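Local coordinates for hypothetical protein PH1789 (Pyrococcus horikoshii, PDB 1WR2) that is of unknown function but carries an ATP-grasp domain, an alpha/beta fold in which helices pack on antiparallel sheets, at residues P37-A42 and V112-K117; P58-L63 and V77-K82; H134-G139 and R164-E169; L148-F153 and I170-I175; R17-E22 and R231-P236. One frame throughout, in Å; residues are numbered along the deposited sequence.

Contact 1 of 5, residues P37-A42 and V112-K117; sequences PEEKLA and VAPMLK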
# COMPACT_ATOMS: atom_id res chain seq x y z
N PRO A 37 7.33 -4.16 4.39
CA PRO A 37 8.04 -4.37 5.65
C PRO A 37 7.19 -5.05 6.72
O PRO A 37 5.96 -5.07 6.63
CB PRO A 37 8.46 -2.96 6.04
CG PRO A 37 7.30 -2.14 5.55
CD PRO A 37 7.04 -2.73 4.18
N GLU A 38 7.85 -5.60 7.74
CA GLU A 38 7.15 -6.28 8.82
C GLU A 38 6.22 -5.34 9.57
O GLU A 38 6.64 -4.25 9.98
CB GLU A 38 8.16 -6.89 9.80
CG GLU A 38 7.55 -7.81 10.85
CD GLU A 38 6.91 -9.05 10.25
OE1 GLU A 38 7.50 -9.62 9.31
OE2 GLU A 38 5.83 -9.45 10.71
N GLU A 39 4.97 -5.76 9.74
CA GLU A 39 3.96 -4.99 10.46
C GLU A 39 3.09 -5.97 11.22
O GLU A 39 2.83 -7.08 10.75
CB GLU A 39 3.08 -4.19 9.49
CG GLU A 39 3.81 -3.12 8.74
CD GLU A 39 2.98 -2.51 7.62
OE1 GLU A 39 3.45 -1.52 7.03
OE2 GLU A 39 1.88 -3.02 7.34
N LYS A 40 2.63 -5.57 12.40
CA LYS A 40 1.80 -6.46 13.20
C LYS A 40 0.41 -5.88 13.45
O LYS A 40 0.26 -4.67 13.63
CB LYS A 40 2.47 -6.76 14.54
CG LYS A 40 3.59 -7.79 14.49
CD LYS A 40 4.88 -7.20 13.97
CE LYS A 40 6.07 -8.07 14.37
NZ LYS A 40 5.90 -9.48 13.94
N LEU A 41 -0.59 -6.75 13.47
CA LEU A 41 -1.96 -6.33 13.71
C LEU A 41 -2.34 -6.55 15.16
O LEU A 41 -2.57 -7.68 15.59
CB LEU A 41 -2.93 -7.11 12.81
CG LEU A 41 -4.41 -6.76 12.98
CD1 LEU A 41 -4.62 -5.30 12.68
CD2 LEU A 41 -5.26 -7.61 12.06
N ALA A 42 -2.40 -5.47 15.93
CA ALA A 42 -2.75 -5.55 17.34
C ALA A 42 -4.27 -5.54 17.52
O ALA A 42 -4.96 -4.74 16.91
CB ALA A 42 -2.12 -4.38 18.10
N VAL A 112 0.44 -1.93 13.69
CA VAL A 112 1.61 -1.33 14.32
C VAL A 112 2.72 -1.54 13.30
O VAL A 112 3.10 -2.68 13.02
CB VAL A 112 2.01 -2.05 15.63
CG1 VAL A 112 3.18 -1.34 16.27
CG2 VAL A 112 0.83 -2.12 16.57
N ALA A 113 3.25 -0.45 12.75
CA ALA A 113 4.29 -0.55 11.75
C ALA A 113 5.49 0.31 12.09
O ALA A 113 5.46 1.11 13.02
CB ALA A 113 3.73 -0.14 10.40
N PRO A 114 6.58 0.15 11.33
CA PRO A 114 7.78 0.95 11.60
C PRO A 114 7.77 2.29 10.87
O PRO A 114 7.00 2.50 9.92
CB PRO A 114 8.90 0.03 11.10
CG PRO A 114 8.26 -0.59 9.87
CD PRO A 114 6.86 -0.92 10.36
N MET A 115 8.60 3.21 11.36
CA MET A 115 8.75 4.51 10.73
C MET A 115 9.81 4.27 9.66
O MET A 115 11.01 4.24 9.95
CB MET A 115 9.24 5.54 11.75
CG MET A 115 8.13 6.17 12.59
SD MET A 115 7.01 7.18 11.58
CE MET A 115 8.03 8.65 11.37
N LEU A 116 9.36 4.09 8.43
CA LEU A 116 10.26 3.82 7.33
C LEU A 116 11.07 5.03 6.90
O LEU A 116 10.60 6.17 6.97
CB LEU A 116 9.46 3.28 6.14
CG LEU A 116 8.73 1.96 6.39
CD1 LEU A 116 7.84 1.64 5.20
CD2 LEU A 116 9.74 0.84 6.62
N LYS A 117 12.31 4.78 6.48
CA LYS A 117 13.16 5.87 6.03
C LYS A 117 12.54 6.42 4.75
O LYS A 117 12.24 5.68 3.82
CB LYS A 117 14.57 5.37 5.71
CG LYS A 117 15.53 6.50 5.33
CD LYS A 117 16.61 6.02 4.38
CE LYS A 117 17.38 4.84 4.93
NZ LYS A 117 18.41 4.38 3.96
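The carboxylate of Glu39 meets the methyl of Ala113, which sits well above the carboxylate plane, with OE1 of Glu39 3.7 Å from CB of Ala113. The approach is closer at the methylene before it, where Glu39 CG lies 3.4 Å from Ala113 CB. With CG anti to the carbonyl carbon (chi1 -65°) and the chain extended beyond it, Glu39 runs out past this methyl, and its OE1 forms a salt bridge with Lys26. Two proline rings make the next contacts. Pro114 turns its CD toward the carbonyl oxygen of Glu38 at 3.4 Å, while the ring of Pro37 crosses the Leu116 side chain at about a right angle and brings CG to within 3.8 Å of Leu116 CD1. Between the two segments the sheet pairing is a single antiparallel hydrogen-bonded pair; it continues with Ala42 and Val110. Val112 N reaches Lys40 O at 2.7 Å in an almost straight bond (177°), and Lys40 N returns to Val112 O at 3.0 Å. Beyond this pair, Ala42 CB touches Val112 CG2 at 4.0 Å. Lys40 turns its amine back to Glu38 in a salt bridge within its own segment. One reciprocal bonded pair, followed by prolines where the strands part, marks the end of a beta pairing: strand 40-42 forms one outer edge of the four-stranded antiparallel sheet in this ATP-grasp domain.

Contact 2 of 5, residues P58-L63 and V77-K82; sequences PVVLKL and VMLNIK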
# COMPACT_ATOMS: atom_id res chain seq x y z
N PRO A 58 10.73 4.47 16.93
CA PRO A 58 9.34 4.96 16.88
C PRO A 58 8.47 4.14 15.94
O PRO A 58 8.96 3.58 14.96
CB PRO A 58 9.51 6.40 16.41
CG PRO A 58 10.65 6.28 15.45
CD PRO A 58 11.62 5.40 16.21
N VAL A 59 7.18 4.08 16.22
CA VAL A 59 6.26 3.31 15.39
C VAL A 59 5.08 4.14 14.91
O VAL A 59 4.89 5.29 15.34
CB VAL A 59 5.71 2.09 16.14
CG1 VAL A 59 6.86 1.23 16.66
CG2 VAL A 59 4.82 2.54 17.30
N VAL A 60 4.29 3.54 14.02
CA VAL A 60 3.11 4.15 13.44
C VAL A 60 1.90 3.31 13.85
O VAL A 60 1.99 2.09 13.89
CB VAL A 60 3.17 4.11 11.89
CG1 VAL A 60 1.82 4.49 11.30
CG2 VAL A 60 4.24 5.05 11.39
N LEU A 61 0.78 3.96 14.17
CA LEU A 61 -0.44 3.23 14.49
C LEU A 61 -1.45 3.58 13.41
O LEU A 61 -1.59 4.75 13.04
CB LEU A 61 -0.99 3.62 15.87
CG LEU A 61 -0.23 3.14 17.11
CD1 LEU A 61 -1.06 3.46 18.35
CD2 LEU A 61 0.02 1.62 17.04
N LYS A 62 -2.12 2.56 12.88
CA LYS A 62 -3.11 2.76 11.83
C LYS A 62 -4.33 1.91 12.12
O LYS A 62 -4.26 0.68 12.08
CB LYS A 62 -2.55 2.35 10.47
CG LYS A 62 -1.28 3.05 10.04
CD LYS A 62 -0.90 2.57 8.65
CE LYS A 62 0.36 3.22 8.13
NZ LYS A 62 0.62 2.81 6.71
N LEU A 63 -5.46 2.55 12.41
CA LEU A 63 -6.67 1.80 12.71
C LEU A 63 -7.20 1.09 11.48
O LEU A 63 -7.32 1.69 10.40
CB LEU A 63 -7.75 2.73 13.28
CG LEU A 63 -9.03 2.04 13.74
CD1 LEU A 63 -9.62 2.78 14.92
CD2 LEU A 63 -10.01 1.95 12.58
N VAL A 77 -4.60 7.46 11.67
CA VAL A 77 -3.19 7.07 11.48
C VAL A 77 -2.33 8.05 12.26
O VAL A 77 -2.40 9.25 12.03
CB VAL A 77 -2.76 7.14 9.98
CG1 VAL A 77 -1.24 7.02 9.86
CG2 VAL A 77 -3.42 6.02 9.20
N MET A 78 -1.53 7.54 13.20
CA MET A 78 -0.65 8.40 14.01
C MET A 78 0.81 7.99 13.80
O MET A 78 1.17 6.81 13.91
CB MET A 78 -1.02 8.30 15.49
CG MET A 78 -2.35 8.97 15.85
SD MET A 78 -2.35 10.76 15.54
CE MET A 78 -4.06 11.17 15.92
N LEU A 79 1.65 8.97 13.49
CA LEU A 79 3.05 8.72 13.21
C LEU A 79 4.06 9.05 14.31
O LEU A 79 3.74 9.67 15.32
CB LEU A 79 3.45 9.48 11.94
CG LEU A 79 2.57 9.34 10.69
CD1 LEU A 79 3.19 10.18 9.58
CD2 LEU A 79 2.47 7.89 10.26
N ASN A 80 5.29 8.60 14.07
CA ASN A 80 6.43 8.81 14.96
C ASN A 80 6.15 8.75 16.46
O ASN A 80 6.50 9.66 17.21
CB ASN A 80 7.11 10.14 14.60
CG ASN A 80 8.54 10.21 15.09
OD1 ASN A 80 9.47 9.75 14.42
ND2 ASN A 80 8.74 10.80 16.26
N ILE A 81 5.52 7.66 16.88
CA ILE A 81 5.22 7.42 18.29
C ILE A 81 6.53 6.96 18.92
O ILE A 81 7.01 5.86 18.65
CB ILE A 81 4.16 6.32 18.44
CG1 ILE A 81 2.85 6.79 17.79
CG2 ILE A 81 3.99 5.97 19.90
CD1 ILE A 81 1.80 5.70 17.61
N LYS A 82 7.10 7.79 19.79
CA LYS A 82 8.40 7.48 20.38
C LYS A 82 8.45 6.54 21.58
O LYS A 82 9.49 5.93 21.83
CB LYS A 82 9.11 8.79 20.73
CG LYS A 82 9.16 9.78 19.58
CD LYS A 82 10.17 10.90 19.81
CE LYS A 82 9.96 11.61 21.14
NZ LYS A 82 10.40 10.77 22.30
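Four backbone hydrogen bonds join Val59 to Ile81 and Leu61 to Met78, two to each antiparallel pair. The Leu61–Met78 pair is the more regular: Met78 N to Leu61 O is 2.8 Å, and both of its donors lie in the carbonyl plane. In the other pair Val59 N reaches Ile81 O at 3.0 Å but stands 24° out of that plane. One residue separates the paired positions on strand 59-63 and two separate them on strand 77-81, so the register slips by one. This is a beta bulge, with Leu79 and Asn80 across from Val60 and with Asn80 at positive phi (38°). CA-H...O contacts supplement the bonds, among them Val77 CA to Leu61 O at 3.2 Å and Val60 CA to Met78 O at 3.3 Å.

The apolar contacts fall on two faces. On one, Ile81 CD1 is driven at about a right angle into Leu61, only 3.3 Å from its CG, tighter than normal van der Waals packing. On the other, Leu79 lies alongside Val60, its CD2 3.5 Å from Val60 CG2, and Val77 flanks the aliphatic part of Lys62, whose amine continues to a salt bridge with Glu22. Helix 84-101 packs against Met78 and Ile81, strand 109-114 bonds the far edge of strand 59-64 through Val60 and Lys62, and strand 77-81 is outermost.

Contact 3 of 5, residues H134-G139 and R164-E169; sequences HAIMFG and RKMIQE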
# COMPACT_ATOMS: atom_id res chain seq x y z
N HIS A 134 -7.42 -5.10 -17.42
CA HIS A 134 -6.60 -4.40 -16.44
C HIS A 134 -5.42 -3.63 -17.02
O HIS A 134 -4.78 -4.06 -17.98
CB HIS A 134 -6.06 -5.37 -15.37
CG HIS A 134 -7.12 -5.92 -14.47
ND1 HIS A 134 -7.82 -7.07 -14.76
CD2 HIS A 134 -7.60 -5.47 -13.29
CE1 HIS A 134 -8.69 -7.31 -13.79
NE2 HIS A 134 -8.58 -6.35 -12.89
N ALA A 135 -5.15 -2.49 -16.41
CA ALA A 135 -4.04 -1.65 -16.82
C ALA A 135 -3.27 -1.26 -15.57
O ALA A 135 -3.85 -1.07 -14.50
CB ALA A 135 -4.55 -0.42 -17.54
N ILE A 136 -1.95 -1.16 -15.72
CA ILE A 136 -1.09 -0.79 -14.63
C ILE A 136 -0.54 0.61 -14.95
O ILE A 136 -0.18 0.91 -16.09
CB ILE A 136 0.06 -1.81 -14.48
CG1 ILE A 136 0.92 -1.46 -13.26
CG2 ILE A 136 0.89 -1.85 -15.77
CD1 ILE A 136 1.79 -2.62 -12.80
N MET A 137 -0.52 1.47 -13.93
CA MET A 137 -0.06 2.86 -14.06
C MET A 137 1.12 3.14 -13.15
O MET A 137 1.27 2.54 -12.09
CB MET A 137 -1.18 3.84 -13.67
CG MET A 137 -2.32 4.03 -14.67
SD MET A 137 -3.30 2.55 -15.02
CE MET A 137 -4.41 2.47 -13.59
N PHE A 138 1.95 4.09 -13.58
CA PHE A 138 3.12 4.50 -12.81
C PHE A 138 3.29 6.01 -12.93
O PHE A 138 3.04 6.59 -13.98
CB PHE A 138 4.39 3.83 -13.34
CG PHE A 138 5.64 4.37 -12.71
CD1 PHE A 138 5.96 4.06 -11.39
CD2 PHE A 138 6.47 5.24 -13.42
CE1 PHE A 138 7.08 4.60 -10.78
CE2 PHE A 138 7.60 5.79 -12.81
CZ PHE A 138 7.91 5.47 -11.49
N GLY A 139 3.72 6.62 -11.83
CA GLY A 139 3.95 8.06 -11.82
C GLY A 139 4.49 8.43 -10.45
O GLY A 139 4.42 7.62 -9.52
N ARG A 164 10.31 -0.85 -18.10
CA ARG A 164 11.39 0.14 -18.17
C ARG A 164 10.96 1.32 -19.02
O ARG A 164 11.31 2.47 -18.73
CB ARG A 164 12.66 -0.50 -18.76
CG ARG A 164 13.24 -1.57 -17.86
CD ARG A 164 14.49 -2.22 -18.42
NE ARG A 164 14.96 -3.23 -17.50
CZ ARG A 164 15.47 -2.97 -16.29
NH1 ARG A 164 15.59 -1.71 -15.88
NH2 ARG A 164 15.83 -3.97 -15.49
N LYS A 165 10.18 1.03 -20.05
CA LYS A 165 9.69 2.05 -20.95
C LYS A 165 8.69 3.00 -20.26
O LYS A 165 8.85 4.22 -20.33
CB LYS A 165 9.05 1.37 -22.16
CG LYS A 165 8.77 2.28 -23.35
CD LYS A 165 8.31 1.43 -24.54
CE LYS A 165 7.84 2.28 -25.72
NZ LYS A 165 7.32 1.43 -26.82
N MET A 166 7.68 2.45 -19.60
CA MET A 166 6.69 3.32 -18.94
C MET A 166 7.31 4.16 -17.82
O MET A 166 6.78 5.19 -17.44
CB MET A 166 5.51 2.50 -18.41
CG MET A 166 5.81 1.58 -17.26
SD MET A 166 4.42 0.47 -16.93
CE MET A 166 3.16 1.64 -16.38
N ILE A 167 8.46 3.72 -17.31
CA ILE A 167 9.13 4.47 -16.26
C ILE A 167 9.82 5.67 -16.91
O ILE A 167 9.87 6.76 -16.33
CB ILE A 167 10.19 3.62 -15.53
CG1 ILE A 167 9.52 2.44 -14.82
CG2 ILE A 167 10.92 4.49 -14.51
CD1 ILE A 167 10.51 1.54 -14.07
N GLN A 168 10.34 5.47 -18.11
CA GLN A 168 11.05 6.52 -18.82
C GLN A 168 10.13 7.53 -19.51
O GLN A 168 10.55 8.64 -19.82
CB GLN A 168 11.99 5.90 -19.86
CG GLN A 168 12.92 4.86 -19.26
CD GLN A 168 13.85 4.25 -20.29
OE1 GLN A 168 13.46 3.99 -21.43
NE2 GLN A 168 15.10 4.00 -19.88
N GLU A 169 8.89 7.14 -19.73
CA GLU A 169 7.92 8.00 -20.40
C GLU A 169 7.31 9.11 -19.55
O GLU A 169 6.73 10.06 -20.10
CB GLU A 169 6.80 7.14 -21.00
CG GLU A 169 7.30 6.08 -21.97
CD GLU A 169 6.17 5.28 -22.61
OE1 GLU A 169 5.19 4.97 -21.90
OE2 GLU A 169 6.28 4.95 -23.81
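Phe138 reaches from its strand toward Met166 and Ile167, and every carbon of it that meets the helix can be traced in turn. Its CB lies 3.9 Å from Met166 CE. CG stands anti to the backbone N (chi1 172°), which carries the ring outward from the strand and toward the helix. There CD2 is 4.0 Å from both the carbonyl oxygen of Met166 and CA of Ile167, and CE2, farther out, comes to 3.9 Å from Ile167 CG2. That methyl approaches obliquely. Ile167 CG1, by contrast, lies over one face of the ring, 4.3 Å above its plane and offset toward the rim.

Met166 answers from the helix with a bent chain. Its CG sits between the backbone N and the carbonyl carbon (chi1 68°), and the turn at chi3 brings the terminal methyl down onto the strand backbone, where CE is 3.4 Å from Ile136 O. The same methyl also comes within 4.2 Å of Ile136 CG2, so one methyl touches both Ile136 and Phe138. No hydrogen bond crosses the contact. Ile136 and Phe138 serve the helix side of the sheet, whereas Met137 between them points away. With axes 8.6 Å apart at closest approach and crossing at -42°, this is a helix packed through apolar side chains on the face of an antiparallel sheet, part of the layered alpha/beta architecture of the ATP-grasp fold.

Contact 4 of 5, residues L148-F153 and I170-I175; sequences LKDVTF and IKAYPI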
# COMPACT_ATOMS: atom_id res chain seq x y z
N LEU A 148 0.01 17.72 -11.19
CA LEU A 148 1.00 17.43 -12.21
C LEU A 148 0.47 16.51 -13.31
O LEU A 148 0.96 16.55 -14.44
CB LEU A 148 2.25 16.83 -11.56
CG LEU A 148 3.00 17.79 -10.62
CD1 LEU A 148 4.23 17.10 -10.05
CD2 LEU A 148 3.42 19.04 -11.39
N LYS A 149 -0.52 15.69 -12.98
CA LYS A 149 -1.13 14.81 -13.98
C LYS A 149 -0.06 14.14 -14.84
O LYS A 149 -0.07 14.29 -16.06
CB LYS A 149 -2.06 15.63 -14.88
CG LYS A 149 -2.96 16.61 -14.12
CD LYS A 149 -3.59 17.67 -15.04
CE LYS A 149 -2.54 18.66 -15.56
NZ LYS A 149 -3.13 19.82 -16.32
N ASP A 150 0.85 13.41 -14.22
CA ASP A 150 1.93 12.76 -14.95
C ASP A 150 2.01 11.26 -14.66
O ASP A 150 2.77 10.82 -13.80
CB ASP A 150 3.25 13.45 -14.59
CG ASP A 150 4.45 12.86 -15.31
OD1 ASP A 150 4.35 12.61 -16.54
OD2 ASP A 150 5.49 12.67 -14.65
N VAL A 151 1.21 10.48 -15.38
CA VAL A 151 1.19 9.04 -15.18
C VAL A 151 1.22 8.35 -16.53
O VAL A 151 0.64 8.84 -17.50
CB VAL A 151 -0.08 8.59 -14.42
CG1 VAL A 151 -0.25 9.40 -13.14
CG2 VAL A 151 -1.31 8.76 -15.31
N THR A 152 1.92 7.22 -16.60
CA THR A 152 1.99 6.45 -17.84
C THR A 152 1.29 5.13 -17.52
O THR A 152 1.13 4.79 -16.34
CB THR A 152 3.46 6.19 -18.26
OG1 THR A 152 4.16 5.51 -17.21
CG2 THR A 152 4.15 7.51 -18.55
N PHE A 153 0.85 4.41 -18.55
CA PHE A 153 0.17 3.14 -18.31
C PHE A 153 0.51 2.09 -19.36
O PHE A 153 1.13 2.39 -20.39
CB PHE A 153 -1.35 3.35 -18.26
CG PHE A 153 -2.02 3.39 -19.61
CD1 PHE A 153 -2.47 2.22 -20.22
CD2 PHE A 153 -2.20 4.60 -20.27
CE1 PHE A 153 -3.08 2.25 -21.48
CE2 PHE A 153 -2.81 4.65 -21.53
CZ PHE A 153 -3.25 3.47 -22.14
N ILE A 170 7.41 9.03 -18.22
CA ILE A 170 6.83 10.08 -17.38
C ILE A 170 7.67 11.34 -17.49
O ILE A 170 8.89 11.28 -17.61
CB ILE A 170 6.73 9.66 -15.89
CG1 ILE A 170 8.12 9.31 -15.35
CG2 ILE A 170 5.76 8.49 -15.72
CD1 ILE A 170 8.14 9.02 -13.85
N LYS A 171 7.01 12.50 -17.45
CA LYS A 171 7.72 13.76 -17.56
C LYS A 171 8.76 13.91 -16.45
O LYS A 171 9.84 14.45 -16.66
CB LYS A 171 6.75 14.93 -17.49
CG LYS A 171 5.71 14.94 -18.60
CD LYS A 171 4.96 16.27 -18.63
CE LYS A 171 3.83 16.25 -19.64
NZ LYS A 171 2.87 15.16 -19.32
N ALA A 172 8.42 13.40 -15.26
CA ALA A 172 9.32 13.49 -14.12
C ALA A 172 10.44 12.46 -14.12
O ALA A 172 11.11 12.28 -13.10
CB ALA A 172 8.52 13.37 -12.84
N TYR A 173 10.65 11.79 -15.25
CA TYR A 173 11.71 10.79 -15.31
C TYR A 173 13.09 11.32 -14.95
O TYR A 173 13.84 10.68 -14.21
CB TYR A 173 11.80 10.16 -16.70
CG TYR A 173 12.97 9.21 -16.76
CD1 TYR A 173 12.91 7.99 -16.10
CD2 TYR A 173 14.16 9.57 -17.39
CE1 TYR A 173 14.02 7.15 -16.04
CE2 TYR A 173 15.27 8.74 -17.34
CZ TYR A 173 15.19 7.53 -16.66
OH TYR A 173 16.29 6.71 -16.59
N PRO A 174 13.46 12.50 -15.49
CA PRO A 174 14.77 13.08 -15.18
C PRO A 174 15.02 13.15 -13.68
O PRO A 174 16.15 13.03 -13.22
CB PRO A 174 14.69 14.46 -15.82
CG PRO A 174 13.87 14.19 -17.04
CD PRO A 174 12.75 13.32 -16.48
N ILE A 175 13.95 13.35 -12.92
CA ILE A 175 14.05 13.44 -11.47
C ILE A 175 14.51 12.11 -10.87
O ILE A 175 15.30 12.09 -9.92
CB ILE A 175 12.70 13.84 -10.87
CG1 ILE A 175 12.32 15.24 -11.36
CG2 ILE A 175 12.77 13.80 -9.35
CD1 ILE A 175 10.94 15.69 -10.96
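Asp150 presents its carboxylate to the backbone of Lys171 and Ala172, its two oxygens accepting their N-H groups. With CG opposite the main-chain nitrogen (chi1 -180°), the carboxylate is carried to the turn. Lys171 N bonds OD1 of Asp150 at 2.8 Å and Ala172 N bonds OD2 of Asp150 at 3.1 Å. Each oxygen is met on its syn side, though the second donor stands 34° out of the carboxylate plane. The N-H groups gripped belong to the two central residues of a type I beta turn, Ile170 to Tyr173, closed by Tyr173 N bonding Ile170 O at 3.0 Å and leading into helix 173-177. Asp150 thus ties the approach to edge strand 152-155 of the large antiparallel sheet to the link between helices 160-168 and 173-177.

Conformation also governs the apolar half. Thr152 places OG1 between its backbone N and carbonyl carbon (chi1 57°), where it bonds Met166 O, and this turns CG2 toward the turn. Ile170 takes the corresponding setting with CG1, sending CG2 to meet Thr152 CG2 at 3.4 Å, closer than usual packing. Lys171 bends at its last torsion, leaving NZ 4.1 Å from Asp150 OD1, where some electrostatic attraction is probable, though the distance is beyond a salt bridge.

Contact 5 of 5, residues R17-E22 and R231-P236; sequences RTAMVE and RIILKP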
# COMPACT_ATOMS: atom_id res chain seq x y z
N ARG A 17 -17.56 -8.45 1.67
CA ARG A 17 -16.87 -7.17 1.53
C ARG A 17 -16.13 -7.12 0.20
O ARG A 17 -15.68 -8.15 -0.30
CB ARG A 17 -15.85 -6.98 2.64
CG ARG A 17 -16.38 -6.40 3.92
CD ARG A 17 -15.22 -5.89 4.74
NE ARG A 17 -14.34 -6.96 5.18
CZ ARG A 17 -13.01 -6.87 5.23
NH1 ARG A 17 -12.40 -5.76 4.86
NH2 ARG A 17 -12.30 -7.89 5.69
N THR A 18 -15.99 -5.92 -0.36
CA THR A 18 -15.27 -5.78 -1.62
C THR A 18 -13.96 -5.03 -1.37
O THR A 18 -12.96 -5.28 -2.04
CB THR A 18 -16.10 -5.02 -2.67
OG1 THR A 18 -16.27 -3.66 -2.26
CG2 THR A 18 -17.46 -5.67 -2.83
N ALA A 19 -13.96 -4.12 -0.39
CA ALA A 19 -12.77 -3.35 -0.09
C ALA A 19 -11.90 -4.02 0.98
O ALA A 19 -12.37 -4.34 2.07
CB ALA A 19 -13.15 -1.95 0.36
N MET A 20 -10.63 -4.23 0.66
CA MET A 20 -9.71 -4.85 1.60
C MET A 20 -9.02 -3.77 2.43
O MET A 20 -8.67 -2.71 1.92
CB MET A 20 -8.64 -5.65 0.85
CG MET A 20 -9.18 -6.70 -0.08
SD MET A 20 -7.87 -7.72 -0.80
CE MET A 20 -7.51 -8.82 0.56
N VAL A 21 -8.82 -4.04 3.72
CA VAL A 21 -8.14 -3.08 4.59
C VAL A 21 -6.64 -3.22 4.35
O VAL A 21 -6.19 -4.21 3.79
CB VAL A 21 -8.48 -3.31 6.09
CG1 VAL A 21 -9.97 -3.05 6.32
CG2 VAL A 21 -8.12 -4.72 6.50
N GLU A 22 -5.87 -2.23 4.77
CA GLU A 22 -4.43 -2.24 4.54
C GLU A 22 -3.69 -3.54 4.82
O GLU A 22 -2.91 -3.99 3.99
CB GLU A 22 -3.76 -1.10 5.32
CG GLU A 22 -2.29 -0.90 4.99
CD GLU A 22 -1.69 0.29 5.72
OE1 GLU A 22 -2.45 1.11 6.29
OE2 GLU A 22 -0.45 0.41 5.72
N ARG A 231 -4.13 -0.37 -1.29
CA ARG A 231 -5.56 -0.60 -1.26
C ARG A 231 -5.92 -1.54 -2.39
O ARG A 231 -5.37 -1.46 -3.49
CB ARG A 231 -6.34 0.72 -1.41
CG ARG A 231 -6.27 1.35 -2.77
CD ARG A 231 -7.33 2.42 -2.91
NE ARG A 231 -8.13 2.23 -4.12
CZ ARG A 231 -9.45 2.38 -4.18
NH1 ARG A 231 -10.13 2.73 -3.09
NH2 ARG A 231 -10.09 2.20 -5.33
N ILE A 232 -6.82 -2.47 -2.10
CA ILE A 232 -7.28 -3.43 -3.09
C ILE A 232 -8.80 -3.50 -3.02
O ILE A 232 -9.37 -3.67 -1.94
CB ILE A 232 -6.70 -4.85 -2.83
CG1 ILE A 232 -5.17 -4.82 -2.96
CG2 ILE A 232 -7.28 -5.85 -3.80
CD1 ILE A 232 -4.50 -6.17 -2.69
N ILE A 233 -9.44 -3.33 -4.18
CA ILE A 233 -10.90 -3.40 -4.27
C ILE A 233 -11.21 -4.66 -5.07
O ILE A 233 -10.77 -4.82 -6.21
CB ILE A 233 -11.49 -2.19 -5.02
CG1 ILE A 233 -11.14 -0.89 -4.29
CG2 ILE A 233 -13.01 -2.35 -5.14
CD1 ILE A 233 -11.52 -0.88 -2.82
N LEU A 234 -11.97 -5.56 -4.46
CA LEU A 234 -12.33 -6.82 -5.09
C LEU A 234 -13.64 -6.78 -5.85
O LEU A 234 -14.50 -5.92 -5.61
CB LEU A 234 -12.39 -7.93 -4.03
CG LEU A 234 -11.10 -8.17 -3.23
CD1 LEU A 234 -11.40 -9.12 -2.08
CD2 LEU A 234 -10.02 -8.75 -4.15
N LYS A 235 -13.79 -7.71 -6.79
CA LYS A 235 -14.99 -7.84 -7.59
C LYS A 235 -15.89 -8.85 -6.90
O LYS A 235 -15.42 -9.88 -6.42
CB LYS A 235 -14.64 -8.32 -9.01
CG LYS A 235 -13.96 -7.25 -9.85
CD LYS A 235 -12.88 -7.81 -10.76
CE LYS A 235 -13.45 -8.51 -11.98
NZ LYS A 235 -12.36 -8.76 -12.95
N PRO A 236 -17.19 -8.55 -6.82
CA PRO A 236 -18.21 -9.41 -6.20
C PRO A 236 -18.52 -10.71 -7.01
O PRO A 236 -18.45 -10.74 -8.23
CB PRO A 236 -19.48 -8.58 -6.05
CG PRO A 236 -19.42 -7.47 -7.10
CD PRO A 236 -17.84 -7.35 -7.34
O HOH W 1 -8.82 -1.20 -0.27
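Two backbone hydrogen bonds, Leu234 N to Thr18 O at 2.6 Å and Met20 N to Ile232 O at 2.9 Å, flank the antiparallel non-hydrogen-bonded pair Ala19–Ile233, whose CA atoms are 4.6 Å apart. Side chains divide between the two faces. On one, Ile233 CD1 meets Ala19 CB at 3.7 Å. On the other, Met20 lies alongside Ile232 and points the same way: with CG anti to the carbonyl carbon (chi1 -56°), the chain runs beside Ile232 and sets SD 3.6 Å from Ile232 CG2. The CG of Met20 also takes Leu234 CD1 at 3.8 Å. Helices 3-14 and 22-30 touch Met20 as well.

A water lies at hydrogen-bonding distance from Met20 O (2.7 Å) and Ile232 O, although more acceptors surround it than it has protons to give. Across the two segments, then, the polar bonding belongs to the backbone and the nearby water, and the side chains contribute apolar packing. The short, weakly bonded edge strand at about 19-20 is held by two main-chain bonds and by this packing, with Met20, Ile232 and Leu234 gathered on its buried side.

In the fold
Contacts 1 and 2 share the four-stranded sheet, joined where Val60 N meets Ala113 O, and each involves one of its outermost strands. Contacts 3, 4 and 5 all reach the six-stranded sheet, with 4 and 5 at its two edges. Contact 3 is the buried one, mostly apolar side-chain packing without hydrogen bonds across it; its neighbour, contact 4, centred 9 Å away, lies at the surface and relies on a carboxylate gripping backbone N-H groups. Contacts 1, 2 and 5 are partly buried and combine strand bonds with apolar packing. A salt bridge from Lys62 in contact 2 to Glu22, at the start of helix 22-30 in contact 5, links those two.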